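Local atomic coordinates of tube-forming protein in Mycobacterial Envelpe, TiME (Mycolicibacterium smegmatis, PDB entry 7CU9), a protein that probably forms a tube across the mycobacterial outer envelope, with a putative role in protein secretion. Residues B[30-35]-B[68-73]; B[39-44]-B[112-117]; B[49-54]-B[81-86]; B[124-129]-B[140-145]; B[149-154]-B[166-171]. One frame throughout, in Å; residues are numbered along the deposited sequence.

Strand 28-32 brings the chain to contact 1, which closes the loop between 30-35 and 68-73. Contact 2, between 39-44 and 112-117, opens inside that loop and closes beyond it, so the two cross and set strands 28-32 and 39-41 on the two outer ends, within this chain, of one antiparallel sheet. Contact 3, 49-54 with 81-86, is nested within contact 2 and crosses contact 1; it brings the loop after helix 47-50 onto the sheet. Contacts 4 and 5 follow in series, each within a hairpin, 123-129 with 137-144 and 150-158 with 161-169. Contact 4 adjoins contacts 2 and 3, and contact 5 adjoins contacts 3 and 4.

Contact 1: B[30-35]-B[68-73]; sequences SEFTAP and GATAQT
Ser30 and Thr70 exchange two backbone hydrogen bonds, Ser30 N to Thr70 O at 2.8 Å and Thr70 N to Ser30 O at 3.0 Å. Phe32 and Gly68 form a second such pair, with Phe32 N reaching Gly68 O at 3.0 Å from above the carbonyl plane, and Gly68 N bonding Phe32 O. A water adds a further link on the Thr70 side: it donates to Ser30 O and lies 2.7 Å from Thr70 OG1, so Ser30 O accepts from both a backbone amide and a water. Between the two pairs Glu31 and Ala69 face each other as a non-hydrogen-bonded pair, their CA atoms 4.1 Å apart. The packing is dominated by the Phe32 ring. Its CG sits between the backbone N and the carbonyl carbon (chi1 52°), which swings the ring across the neighbouring strand. Gly68 CA lies 3.8 Å from the ring centroid in a CH-pi contact over one face, where the absence of a side chain on Gly68 allows the ring to lie against the backbone. Phe66, Phe36 and Lys83 also meet this ring. The arrangement is an antiparallel edge-strand pairing, 28-32 being the outermost strand at one end of the sheet within this chain.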
# COMPACT_ATOMS: atom_id res chain seq x y z
N SER B 30 1.16 10.05 16.99
CA SER B 30 1.70 11.08 17.91
C SER B 30 1.64 12.43 17.20
O SER B 30 2.29 12.57 16.16
CB SER B 30 3.09 10.73 18.33
OG SER B 30 3.60 11.72 19.22
N GLU B 31 0.86 13.37 17.74
CA GLU B 31 0.72 14.73 17.18
C GLU B 31 1.84 15.60 17.74
O GLU B 31 2.30 15.32 18.86
CB GLU B 31 -0.65 15.32 17.53
CG GLU B 31 -1.81 14.56 16.91
CD GLU B 31 -3.18 15.10 17.27
OE1 GLU B 31 -3.25 16.12 17.99
OE2 GLU B 31 -4.18 14.50 16.82
N PHE B 32 2.28 16.62 16.99
CA PHE B 32 3.26 17.62 17.45
C PHE B 32 2.82 19.01 16.99
O PHE B 32 2.09 19.14 15.99
CB PHE B 32 4.68 17.25 17.01
CG PHE B 32 4.87 16.96 15.54
CD1 PHE B 32 4.66 15.68 15.03
CD2 PHE B 32 5.32 17.94 14.68
CE1 PHE B 32 4.86 15.42 13.69
CE2 PHE B 32 5.51 17.68 13.33
CZ PHE B 32 5.29 16.42 12.84
N THR B 33 3.23 20.03 17.74
CA THR B 33 2.79 21.44 17.57
C THR B 33 3.99 22.35 17.32
O THR B 33 3.79 23.58 17.26
CB THR B 33 2.00 21.88 18.81
OG1 THR B 33 2.89 21.74 19.91
CG2 THR B 33 0.74 21.07 19.01
N ALA B 34 5.18 21.79 17.16
CA ALA B 34 6.41 22.54 16.87
C ALA B 34 7.28 21.73 15.92
O ALA B 34 7.33 20.51 16.03
CB ALA B 34 7.16 22.85 18.15
N PRO B 35 7.97 22.39 14.97
CA PRO B 35 8.95 21.71 14.14
C PRO B 35 10.02 21.06 15.03
O PRO B 35 10.32 21.59 16.10
CB PRO B 35 9.57 22.82 13.28
CG PRO B 35 8.56 23.94 13.31
CD PRO B 35 7.87 23.83 14.66
N GLY B 68 1.58 18.90 13.14
CA GLY B 68 1.92 17.69 12.38
C GLY B 68 1.53 16.45 13.14
O GLY B 68 1.02 16.56 14.28
N ALA B 69 1.76 15.30 12.54
CA ALA B 69 1.59 14.00 13.22
C ALA B 69 2.48 12.97 12.54
O ALA B 69 2.79 13.12 11.35
CB ALA B 69 0.14 13.59 13.20
N THR B 70 2.88 11.98 13.32
CA THR B 70 3.48 10.72 12.82
C THR B 70 2.50 9.60 13.17
O THR B 70 1.99 9.61 14.31
CB THR B 70 4.86 10.47 13.43
OG1 THR B 70 5.63 11.67 13.35
CG2 THR B 70 5.57 9.33 12.74
N ALA B 71 2.21 8.71 12.23
CA ALA B 71 1.28 7.59 12.43
C ALA B 71 1.94 6.31 11.91
O ALA B 71 2.74 6.40 10.97
CB ALA B 71 -0.04 7.87 11.76
N GLN B 72 1.65 5.18 12.54
CA GLN B 72 2.28 3.87 12.24
C GLN B 72 1.24 2.76 12.35
O GLN B 72 0.22 2.95 13.03
CB GLN B 72 3.39 3.54 13.25
CG GLN B 72 4.60 4.44 13.18
CD GLN B 72 5.67 3.98 14.13
OE1 GLN B 72 5.51 3.01 14.88
NE2 GLN B 72 6.79 4.67 14.11
N THR B 73 1.54 1.61 11.74
CA THR B 73 0.78 0.35 11.90
C THR B 73 0.38 0.18 13.37
O THR B 73 -0.82 0.02 13.64
CB THR B 73 1.61 -0.83 11.38
OG1 THR B 73 1.93 -0.55 10.01
CG2 THR B 73 0.90 -2.15 11.50
O HOH W 1 5.28 12.48 15.95

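Contact 2: B[39-44]-B[112-117]; sequences FSVDNP and QTTAMH
Asp42 and His117 are joined by a His-carboxylate hydrogen bond, His117 NE2 donating to Asp42 OD1 at 2.8 Å. The oxygen lies in the plane of the imidazole, but the donor meets it on the syn side and 34° out of the carboxylate plane. The other carboxylate oxygen, Asp42 OD2, accepts a hydrogen bond from a water that in turn accepts from Ala115 N, while Asp42 N donates to Ala115 O at 3.1 Å; Asp42 is thus tied to the facing strand through its backbone N, directly through OD1, and by way of a water through OD2. Ser40 and His117 form the backbone-bonded pair, each amide reaching the other's carbonyl. Past the strand end, Asn43 N finds its acceptor in a side chain, Thr114 OG1, at 3.0 Å; the hydroxyl is placed there by a chi1 of -166°, opposite the Thr114 backbone N. A second water gathers three groups, accepting from Asn43 ND2 and donating to Gln112 OE1 and Thr113 O. On the apolar face, the methyl Met116 CE stands 3.7 Å from the centroid of the Phe39 ring, over its face, with SD farther off along the same direction in a Met-aromatic contact. Ala50 and Asn47 of helix 47-50 border Phe39 on this face. Strand 113-118 thus lies between the edge strand 39-41 and strand 123-129, with which it pairs through Thr114 and Met116.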
# COMPACT_ATOMS: atom_id res chain seq x y z
N PHE B 39 17.46 13.87 14.29
CA PHE B 39 18.57 13.18 13.58
C PHE B 39 19.64 14.18 13.14
O PHE B 39 19.38 15.40 13.08
CB PHE B 39 18.03 12.46 12.34
CG PHE B 39 17.56 13.41 11.26
CD1 PHE B 39 18.44 13.87 10.29
CD2 PHE B 39 16.25 13.87 11.24
CE1 PHE B 39 18.03 14.77 9.33
CE2 PHE B 39 15.84 14.76 10.26
CZ PHE B 39 16.73 15.21 9.31
N SER B 40 20.82 13.66 12.79
CA SER B 40 21.82 14.33 11.93
C SER B 40 22.10 13.44 10.72
O SER B 40 21.86 12.22 10.81
CB SER B 40 23.09 14.62 12.70
OG SER B 40 23.72 13.42 13.09
N VAL B 41 22.53 14.04 9.62
CA VAL B 41 22.92 13.33 8.37
C VAL B 41 24.40 13.63 8.10
O VAL B 41 24.82 14.76 8.38
CB VAL B 41 21.99 13.72 7.21
CG1 VAL B 41 22.04 15.20 6.88
CG2 VAL B 41 22.26 12.89 5.98
N ASP B 42 25.16 12.66 7.60
CA ASP B 42 26.60 12.86 7.29
C ASP B 42 26.75 13.89 6.17
O ASP B 42 27.63 14.77 6.28
CB ASP B 42 27.29 11.55 6.91
CG ASP B 42 27.53 10.61 8.08
OD1 ASP B 42 27.44 11.07 9.24
OD2 ASP B 42 27.80 9.43 7.82
N ASN B 43 25.93 13.77 5.12
CA ASN B 43 25.98 14.68 3.95
C ASN B 43 24.97 15.80 4.15
O ASN B 43 23.77 15.57 4.04
CB ASN B 43 25.75 13.93 2.64
CG ASN B 43 26.01 14.79 1.43
OD1 ASN B 43 26.07 16.02 1.54
ND2 ASN B 43 26.16 14.17 0.27
N PRO B 44 25.41 17.05 4.42
CA PRO B 44 24.49 18.12 4.83
C PRO B 44 23.46 18.52 3.76
O PRO B 44 22.42 19.03 4.13
CB PRO B 44 25.41 19.30 5.15
CG PRO B 44 26.68 19.02 4.38
CD PRO B 44 26.81 17.51 4.37
N GLN B 112 22.64 10.58 -3.92
CA GLN B 112 23.52 10.38 -2.75
C GLN B 112 22.95 9.33 -1.81
O GLN B 112 21.71 9.28 -1.60
CB GLN B 112 23.74 11.69 -1.99
CG GLN B 112 24.49 12.73 -2.81
CD GLN B 112 25.85 12.24 -3.22
OE1 GLN B 112 26.65 11.82 -2.39
NE2 GLN B 112 26.13 12.27 -4.51
N THR B 113 23.83 8.51 -1.24
CA THR B 113 23.57 7.63 -0.09
C THR B 113 24.30 8.23 1.10
O THR B 113 25.47 8.61 0.95
CB THR B 113 24.00 6.19 -0.38
OG1 THR B 113 23.27 5.74 -1.52
CG2 THR B 113 23.76 5.26 0.79
N THR B 114 23.63 8.34 2.25
CA THR B 114 24.24 8.95 3.46
C THR B 114 23.64 8.31 4.71
O THR B 114 22.53 7.76 4.63
CB THR B 114 24.11 10.48 3.43
OG1 THR B 114 24.98 11.01 4.43
CG2 THR B 114 22.69 10.95 3.67
N ALA B 115 24.38 8.39 5.81
CA ALA B 115 23.98 7.84 7.12
C ALA B 115 23.16 8.89 7.88
O ALA B 115 23.54 10.08 7.87
CB ALA B 115 25.19 7.41 7.91
N MET B 116 22.05 8.44 8.45
CA MET B 116 21.21 9.23 9.40
C MET B 116 21.50 8.71 10.81
O MET B 116 21.33 7.51 11.04
CB MET B 116 19.71 9.07 9.11
CG MET B 116 19.21 9.93 7.97
SD MET B 116 17.42 9.76 7.72
CE MET B 116 16.79 10.82 9.02
N HIS B 117 21.95 9.60 11.69
CA HIS B 117 22.19 9.30 13.13
C HIS B 117 20.97 9.76 13.92
O HIS B 117 20.76 10.98 14.00
CB HIS B 117 23.49 9.96 13.59
CG HIS B 117 24.64 9.63 12.70
ND1 HIS B 117 25.28 8.41 12.74
CD2 HIS B 117 25.24 10.35 11.73
CE1 HIS B 117 26.24 8.40 11.84
NE2 HIS B 117 26.24 9.57 11.21
O HOH W 2 27.41 8.48 5.34
O HOH W 3 26.58 11.14 0.31

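Contact 3: B[49-54]-B[81-86]; sequences WADIGL and LVKQAV
Asp51 and Lys83 form a salt bridge, Lys83 NZ lying 2.9 Å from Asp51 OD2 and approaching from above the carboxylate plane, 43° out of it. The same ammonium donates to a water at 2.7 Å, and that water donates onward to Ile52 O, so the lysine is tied to both the side chain and the backbone of the loop at Asp51 and Ile52. Beneath the polar end, the aliphatic part of Lys83 runs alongside Ile52, the two side chains sliding past each other in opposite directions, with Ile52 CG1 3.9 Å from Lys83 CD. The tip of the isoleucine goes on to the strand itself, Ile52 CD1 resting 3.5 Å from Lys83 O. Farther along, Gly53 CA packs on Ala85 CB at 3.6 Å, a close fit between a residue without a side chain and one with a single methyl.

Lys83 reaches across because every torsion is near 180°, from chi1 -167° outward, giving a straight arm from the sheet to the loop. The carboxylate is steadied in turn: Asp51 OD1 accepts from Ile52 N at 2.8 Å and makes a salt bridge with Lys166 of the adjacent strand. Two lysines on one aspartate would probably favour its charged form. The loop between helices 47-50 and 55-58 thus lies over one face of the antiparallel sheet, fixed by a salt-bridge cluster near the centre of this PknH-like domain.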
# COMPACT_ATOMS: atom_id res chain seq x y z
N TRP B 49 15.83 16.75 2.95
CA TRP B 49 15.12 15.60 2.34
C TRP B 49 15.00 14.44 3.34
O TRP B 49 14.15 13.56 3.12
CB TRP B 49 15.85 15.15 1.06
CG TRP B 49 15.46 15.88 -0.19
CD1 TRP B 49 14.75 17.04 -0.30
CD2 TRP B 49 15.77 15.47 -1.53
NE1 TRP B 49 14.60 17.38 -1.62
CE2 TRP B 49 15.22 16.43 -2.40
CE3 TRP B 49 16.46 14.37 -2.07
CZ2 TRP B 49 15.34 16.32 -3.79
CZ3 TRP B 49 16.57 14.27 -3.44
CH2 TRP B 49 16.01 15.23 -4.28
N ALA B 50 15.83 14.41 4.38
CA ALA B 50 15.95 13.26 5.30
C ALA B 50 14.68 13.10 6.15
O ALA B 50 14.39 11.97 6.59
CB ALA B 50 17.19 13.40 6.15
N ASP B 51 13.94 14.18 6.39
CA ASP B 51 12.63 14.12 7.07
C ASP B 51 11.89 15.42 6.76
O ASP B 51 12.45 16.29 6.09
CB ASP B 51 12.79 13.90 8.58
CG ASP B 51 11.59 13.26 9.27
OD1 ASP B 51 10.53 13.12 8.62
OD2 ASP B 51 11.75 12.89 10.44
N ILE B 52 10.65 15.51 7.24
CA ILE B 52 9.76 16.69 7.06
C ILE B 52 9.46 17.32 8.43
O ILE B 52 9.78 16.71 9.47
CB ILE B 52 8.48 16.28 6.32
CG1 ILE B 52 7.66 15.24 7.09
CG2 ILE B 52 8.82 15.77 4.92
CD1 ILE B 52 6.26 15.06 6.56
N GLY B 53 8.88 18.52 8.42
CA GLY B 53 8.55 19.28 9.64
C GLY B 53 9.79 19.78 10.36
O GLY B 53 9.75 19.84 11.61
N LEU B 54 10.84 20.17 9.64
CA LEU B 54 12.15 20.53 10.24
C LEU B 54 12.16 21.99 10.70
O LEU B 54 11.65 22.87 10.03
CB LEU B 54 13.26 20.29 9.22
CG LEU B 54 13.36 18.87 8.69
CD1 LEU B 54 14.44 18.79 7.63
CD2 LEU B 54 13.60 17.87 9.81
N LEU B 81 4.52 3.78 7.88
CA LEU B 81 4.74 5.02 8.67
C LEU B 81 4.35 6.20 7.79
O LEU B 81 4.76 6.24 6.61
CB LEU B 81 6.19 5.13 9.15
CG LEU B 81 6.49 6.37 10.00
CD1 LEU B 81 7.55 6.08 11.05
CD2 LEU B 81 6.89 7.55 9.14
N VAL B 82 3.58 7.12 8.35
CA VAL B 82 3.05 8.30 7.62
C VAL B 82 3.30 9.53 8.48
O VAL B 82 2.95 9.52 9.67
CB VAL B 82 1.56 8.14 7.28
CG1 VAL B 82 0.99 9.37 6.60
CG2 VAL B 82 1.33 6.90 6.43
N LYS B 83 3.88 10.57 7.90
CA LYS B 83 4.15 11.82 8.63
C LYS B 83 3.55 12.98 7.84
O LYS B 83 3.52 12.94 6.60
CB LYS B 83 5.65 11.98 8.89
CG LYS B 83 6.03 13.06 9.89
CD LYS B 83 7.48 12.97 10.25
CE LYS B 83 7.92 14.03 11.23
NZ LYS B 83 9.30 13.77 11.71
N GLN B 84 3.06 13.98 8.58
CA GLN B 84 2.46 15.21 8.02
C GLN B 84 3.02 16.41 8.78
O GLN B 84 3.21 16.30 10.00
CB GLN B 84 0.95 15.18 8.20
CG GLN B 84 0.26 14.07 7.45
CD GLN B 84 -1.17 13.99 7.89
OE1 GLN B 84 -2.00 14.82 7.54
NE2 GLN B 84 -1.46 13.00 8.72
N ALA B 85 3.23 17.52 8.08
CA ALA B 85 3.60 18.81 8.70
C ALA B 85 2.91 19.92 7.92
O ALA B 85 2.94 19.89 6.69
CB ALA B 85 5.10 18.99 8.71
N VAL B 86 2.27 20.84 8.63
CA VAL B 86 1.56 21.99 8.01
C VAL B 86 1.99 23.25 8.74
O VAL B 86 1.84 23.32 9.97
CB VAL B 86 0.03 21.82 8.06
CG1 VAL B 86 -0.67 22.99 7.40
CG2 VAL B 86 -0.41 20.51 7.42
O HOH W 4 10.62 16.15 12.03

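Contact 4: B[124-129]-B[140-145]; sequences EVWTFT and WVKQEA
Trp126 lies between two side chains of the neighbouring strand, Lys142 over one face of the indole and Glu144 over the other. Lys142 CE stands 3.8 Å from the centroid of the six-membered ring, almost on its normal, and Lys142 NZ sits 4.0 Å from the centroid of the five-membered ring in a cation-pi contact. On the opposite face Glu144 CB makes a CH-pi contact with the six-membered ring, and the Glu144 carboxylate is turned only 14° from the indole plane. Lys142 owes its course to a chi1 of 62° and to the extended chain beyond, which carries it along the ring. Its CB also touches the face of Phe128, at 4.1 Å from that ring's centroid.

The indole is fixed in rotation by Trp126 NE1, which donates to Glu124 OE1 at 3.0 Å; the oxygen lies in the ring plane, although the donor is 37° out of the carboxylate plane. Between the strands of the hairpin, Thr127 with Gln143 and Thr129 with Val141 are doubly bonded backbone pairs, and Ala145 N adds a nearly straight bond to Val125 O.

Lys142 NZ also donates to Ala50 O, which ties the hairpin to the end of helix 47-50. Glu124 OE2 and Glu144 OE2 are 4.2 Å apart, and waters bond to both carboxylates, one of them bridging the two. Their proximity may raise the proton affinity of either acid; for Glu124 the effect is probably offset in part by the nearby Lys142 ammonium and by Trp126 NE1 and a water, which both donate to its OE1.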
# COMPACT_ATOMS: atom_id res chain seq x y z
N GLU B 124 20.83 4.72 10.44
CA GLU B 124 20.18 4.20 9.21
C GLU B 124 20.93 4.76 8.00
O GLU B 124 21.45 5.88 8.10
CB GLU B 124 18.71 4.61 9.16
CG GLU B 124 17.87 4.03 10.29
CD GLU B 124 16.44 4.53 10.32
OE1 GLU B 124 16.15 5.57 9.69
OE2 GLU B 124 15.62 3.89 11.00
N VAL B 125 21.00 3.98 6.92
CA VAL B 125 21.63 4.43 5.65
C VAL B 125 20.51 4.56 4.61
O VAL B 125 19.75 3.59 4.44
CB VAL B 125 22.74 3.47 5.19
CG1 VAL B 125 23.31 3.87 3.84
CG2 VAL B 125 23.83 3.36 6.24
N TRP B 126 20.39 5.74 4.01
CA TRP B 126 19.31 6.07 3.04
C TRP B 126 19.92 6.53 1.73
O TRP B 126 20.90 7.30 1.76
CB TRP B 126 18.37 7.12 3.62
CG TRP B 126 17.55 6.63 4.78
CD1 TRP B 126 17.89 6.69 6.10
CD2 TRP B 126 16.26 6.01 4.71
NE1 TRP B 126 16.89 6.15 6.86
CE2 TRP B 126 15.88 5.72 6.04
CE3 TRP B 126 15.38 5.67 3.68
CZ2 TRP B 126 14.66 5.12 6.35
CZ3 TRP B 126 14.18 5.07 3.98
CH2 TRP B 126 13.83 4.80 5.30
N THR B 127 19.31 6.10 0.62
CA THR B 127 19.64 6.52 -0.76
C THR B 127 18.53 7.46 -1.25
O THR B 127 17.35 7.04 -1.26
CB THR B 127 19.80 5.32 -1.68
OG1 THR B 127 20.86 4.54 -1.14
CG2 THR B 127 20.10 5.72 -3.11
N PHE B 128 18.91 8.66 -1.66
CA PHE B 128 17.97 9.73 -2.07
C PHE B 128 17.88 9.82 -3.59
O PHE B 128 18.92 9.78 -4.27
CB PHE B 128 18.42 11.06 -1.47
CG PHE B 128 18.30 11.10 0.03
CD1 PHE B 128 19.31 10.63 0.84
CD2 PHE B 128 17.14 11.57 0.63
CE1 PHE B 128 19.18 10.64 2.22
CE2 PHE B 128 17.01 11.58 2.01
CZ PHE B 128 18.03 11.12 2.80
N THR B 129 16.66 9.97 -4.09
CA THR B 129 16.37 10.22 -5.52
C THR B 129 15.28 11.28 -5.63
O THR B 129 14.43 11.36 -4.72
CB THR B 129 16.00 8.92 -6.25
OG1 THR B 129 14.83 8.39 -5.65
CG2 THR B 129 17.11 7.89 -6.20
N TRP B 140 10.38 13.79 -3.61
CA TRP B 140 11.62 12.98 -3.57
C TRP B 140 11.33 11.67 -2.86
O TRP B 140 10.27 11.54 -2.21
CB TRP B 140 12.76 13.75 -2.92
CG TRP B 140 12.56 14.03 -1.46
CD1 TRP B 140 12.90 13.22 -0.41
CD2 TRP B 140 12.01 15.22 -0.89
NE1 TRP B 140 12.58 13.82 0.78
CE2 TRP B 140 12.03 15.05 0.52
CE3 TRP B 140 11.50 16.41 -1.42
CZ2 TRP B 140 11.58 16.04 1.39
CZ3 TRP B 140 11.05 17.38 -0.55
CH2 TRP B 140 11.08 17.19 0.83
N VAL B 141 12.26 10.74 -3.00
CA VAL B 141 12.17 9.38 -2.39
C VAL B 141 13.48 9.11 -1.65
O VAL B 141 14.54 9.53 -2.14
CB VAL B 141 11.90 8.32 -3.48
CG1 VAL B 141 11.80 6.93 -2.87
CG2 VAL B 141 10.66 8.66 -4.28
N LYS B 142 13.39 8.44 -0.51
CA LYS B 142 14.59 7.85 0.14
C LYS B 142 14.32 6.36 0.32
O LYS B 142 13.19 5.97 0.63
CB LYS B 142 14.97 8.59 1.43
CG LYS B 142 13.93 8.59 2.54
CD LYS B 142 14.48 9.13 3.85
CE LYS B 142 13.54 8.87 5.01
NZ LYS B 142 14.17 9.18 6.32
N GLN B 143 15.35 5.55 0.05
CA GLN B 143 15.28 4.08 0.16
C GLN B 143 16.29 3.63 1.21
O GLN B 143 17.45 4.09 1.15
CB GLN B 143 15.59 3.42 -1.18
CG GLN B 143 15.55 1.90 -1.10
CD GLN B 143 15.35 1.25 -2.45
OE1 GLN B 143 15.36 1.90 -3.49
NE2 GLN B 143 15.17 -0.06 -2.42
N GLU B 144 15.86 2.78 2.15
CA GLU B 144 16.76 2.29 3.21
C GLU B 144 17.66 1.21 2.61
O GLU B 144 17.13 0.28 1.96
CB GLU B 144 15.97 1.79 4.42
CG GLU B 144 16.86 1.46 5.60
CD GLU B 144 16.14 1.23 6.91
OE1 GLU B 144 14.92 0.98 6.88
OE2 GLU B 144 16.80 1.31 7.97
N ALA B 145 18.98 1.36 2.77
CA ALA B 145 20.00 0.49 2.16
C ALA B 145 19.72 -0.97 2.53
O ALA B 145 19.43 -1.24 3.72
CB ALA B 145 21.38 0.92 2.62
O HOH W 5 14.38 7.53 9.22
O HOH W 6 13.44 2.53 8.95
O HOH W 7 19.67 1.41 7.53
O HOH W 8 15.56 6.71 -3.44
O HOH W 9 19.76 2.77 0.17

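Contact 5: B[149-154]-B[166-171]; sequences RRCFNT and KVCQSG
Cys151 and Cys168 both turn SG away from the carbonyl carbon and beside the backbone N, each with chi1 -62°, and this matched setting joins them in a disulfide across the 150-158/161-169 beta hairpin. The cystine occupies a non-hydrogen-bonded pair of the antiparallel sheet, with CA atoms 4.0 Å apart and a chi3 of 111°. Backbone pairs flank it: Arg150 with Gln169 on one side and Phe152 with Val167 on the other, each exchanging two hydrogen bonds.

On the cystine's face, the extended Arg149 side chain reaches across toward the neighbouring strand and turns one face of its guanidinium to Cys168 and the backbone N of Gln169, with Arg149 NH2 3.6 Å from Cys168 CB; Arg149 NH2 donates to Ala78 O and Arg149 NH1 to Thr79 O. Lys166 runs beside Asn153, pointing the same way, with Lys166 CG 3.5 Å from Asn153 OD1, on its way to Asp51. The other face of the hairpin carries Phe152 and Val167, on which Val177 of helix 174-185 packs, while Gln169 NE2 bonds Ala64 O of the second subunit. There too Arg150 bends at chi3 (-66°) toward Gly171, in the loop that follows the strand; Arg150 NH2 makes a long bond of 3.3 Å to Gly171 O from above the carbonyl plane, and a water accepts from Arg150 NE at 2.9 Å and donates to the same oxygen.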
# COMPACT_ATOMS: atom_id res chain seq x y z
N ARG B 149 12.29 -0.83 1.47
CA ARG B 149 11.54 0.23 2.18
C ARG B 149 11.86 1.58 1.54
O ARG B 149 13.05 1.98 1.52
CB ARG B 149 11.86 0.25 3.67
CG ARG B 149 11.03 1.27 4.44
CD ARG B 149 11.29 1.14 5.92
NE ARG B 149 10.50 2.03 6.76
CZ ARG B 149 9.23 1.85 7.11
NH1 ARG B 149 8.54 0.82 6.67
NH2 ARG B 149 8.66 2.73 7.92
N ARG B 150 10.84 2.27 1.05
CA ARG B 150 10.99 3.61 0.44
C ARG B 150 10.01 4.57 1.10
O ARG B 150 8.87 4.16 1.40
CB ARG B 150 10.81 3.58 -1.08
CG ARG B 150 11.92 2.80 -1.78
CD ARG B 150 11.90 2.97 -3.28
NE ARG B 150 10.70 2.36 -3.83
CZ ARG B 150 10.19 2.63 -5.03
NH1 ARG B 150 10.79 3.49 -5.84
NH2 ARG B 150 9.08 2.03 -5.42
N CYS B 151 10.47 5.79 1.36
CA CYS B 151 9.65 6.91 1.84
C CYS B 151 9.43 7.86 0.67
O CYS B 151 10.42 8.40 0.17
CB CYS B 151 10.31 7.63 3.00
SG CYS B 151 10.56 6.57 4.45
N PHE B 152 8.18 8.01 0.24
CA PHE B 152 7.76 8.98 -0.79
C PHE B 152 7.34 10.28 -0.09
O PHE B 152 6.49 10.25 0.81
CB PHE B 152 6.64 8.41 -1.65
CG PHE B 152 7.14 7.44 -2.69
CD1 PHE B 152 7.59 6.18 -2.33
CD2 PHE B 152 7.19 7.80 -4.03
CE1 PHE B 152 8.07 5.30 -3.28
CE2 PHE B 152 7.66 6.91 -4.98
CZ PHE B 152 8.11 5.67 -4.61
N ASN B 153 7.98 11.37 -0.49
CA ASN B 153 7.82 12.70 0.16
C ASN B 153 7.23 13.67 -0.85
O ASN B 153 7.62 13.61 -2.03
CB ASN B 153 9.15 13.24 0.66
CG ASN B 153 9.80 12.38 1.72
OD1 ASN B 153 9.78 12.73 2.89
ND2 ASN B 153 10.39 11.27 1.31
N THR B 154 6.34 14.55 -0.40
CA THR B 154 5.85 15.69 -1.21
C THR B 154 5.85 16.94 -0.34
O THR B 154 5.44 16.86 0.84
CB THR B 154 4.50 15.38 -1.86
OG1 THR B 154 4.27 16.42 -2.83
CG2 THR B 154 3.35 15.31 -0.88
N LYS B 166 4.80 12.43 4.03
CA LYS B 166 5.76 11.33 3.82
C LYS B 166 5.02 10.02 4.07
O LYS B 166 4.38 9.91 5.13
CB LYS B 166 6.95 11.52 4.76
CG LYS B 166 7.99 10.41 4.77
CD LYS B 166 9.05 10.63 5.82
CE LYS B 166 8.60 10.22 7.21
NZ LYS B 166 9.67 10.41 8.22
N VAL B 167 5.08 9.10 3.12
CA VAL B 167 4.52 7.73 3.28
C VAL B 167 5.67 6.74 3.09
O VAL B 167 6.28 6.75 2.01
CB VAL B 167 3.37 7.46 2.31
CG1 VAL B 167 2.93 6.01 2.36
CG2 VAL B 167 2.19 8.39 2.58
N CYS B 168 5.96 5.96 4.14
CA CYS B 168 7.06 4.97 4.19
C CYS B 168 6.45 3.57 4.19
O CYS B 168 5.51 3.33 4.96
CB CYS B 168 7.92 5.15 5.43
SG CYS B 168 8.75 6.76 5.54
N GLN B 169 6.98 2.69 3.35
CA GLN B 169 6.46 1.32 3.18
C GLN B 169 7.33 0.59 2.17
O GLN B 169 8.10 1.25 1.45
CB GLN B 169 5.01 1.32 2.69
CG GLN B 169 4.76 2.25 1.51
CD GLN B 169 3.38 2.07 0.93
OE1 GLN B 169 2.40 2.63 1.41
NE2 GLN B 169 3.28 1.28 -0.13
N SER B 170 7.19 -0.73 2.09
CA SER B 170 7.65 -1.47 0.90
C SER B 170 6.78 -1.05 -0.29
O SER B 170 5.83 -0.25 -0.11
CB SER B 170 7.62 -2.95 1.16
OG SER B 170 6.31 -3.38 1.47
N GLY B 171 7.11 -1.53 -1.49
CA GLY B 171 6.38 -1.13 -2.71
C GLY B 171 6.44 0.38 -2.90
O GLY B 171 7.53 0.95 -2.75
O HOH W 10 7.29 3.19 -0.86
O HOH W 11 9.98 -0.15 -2.57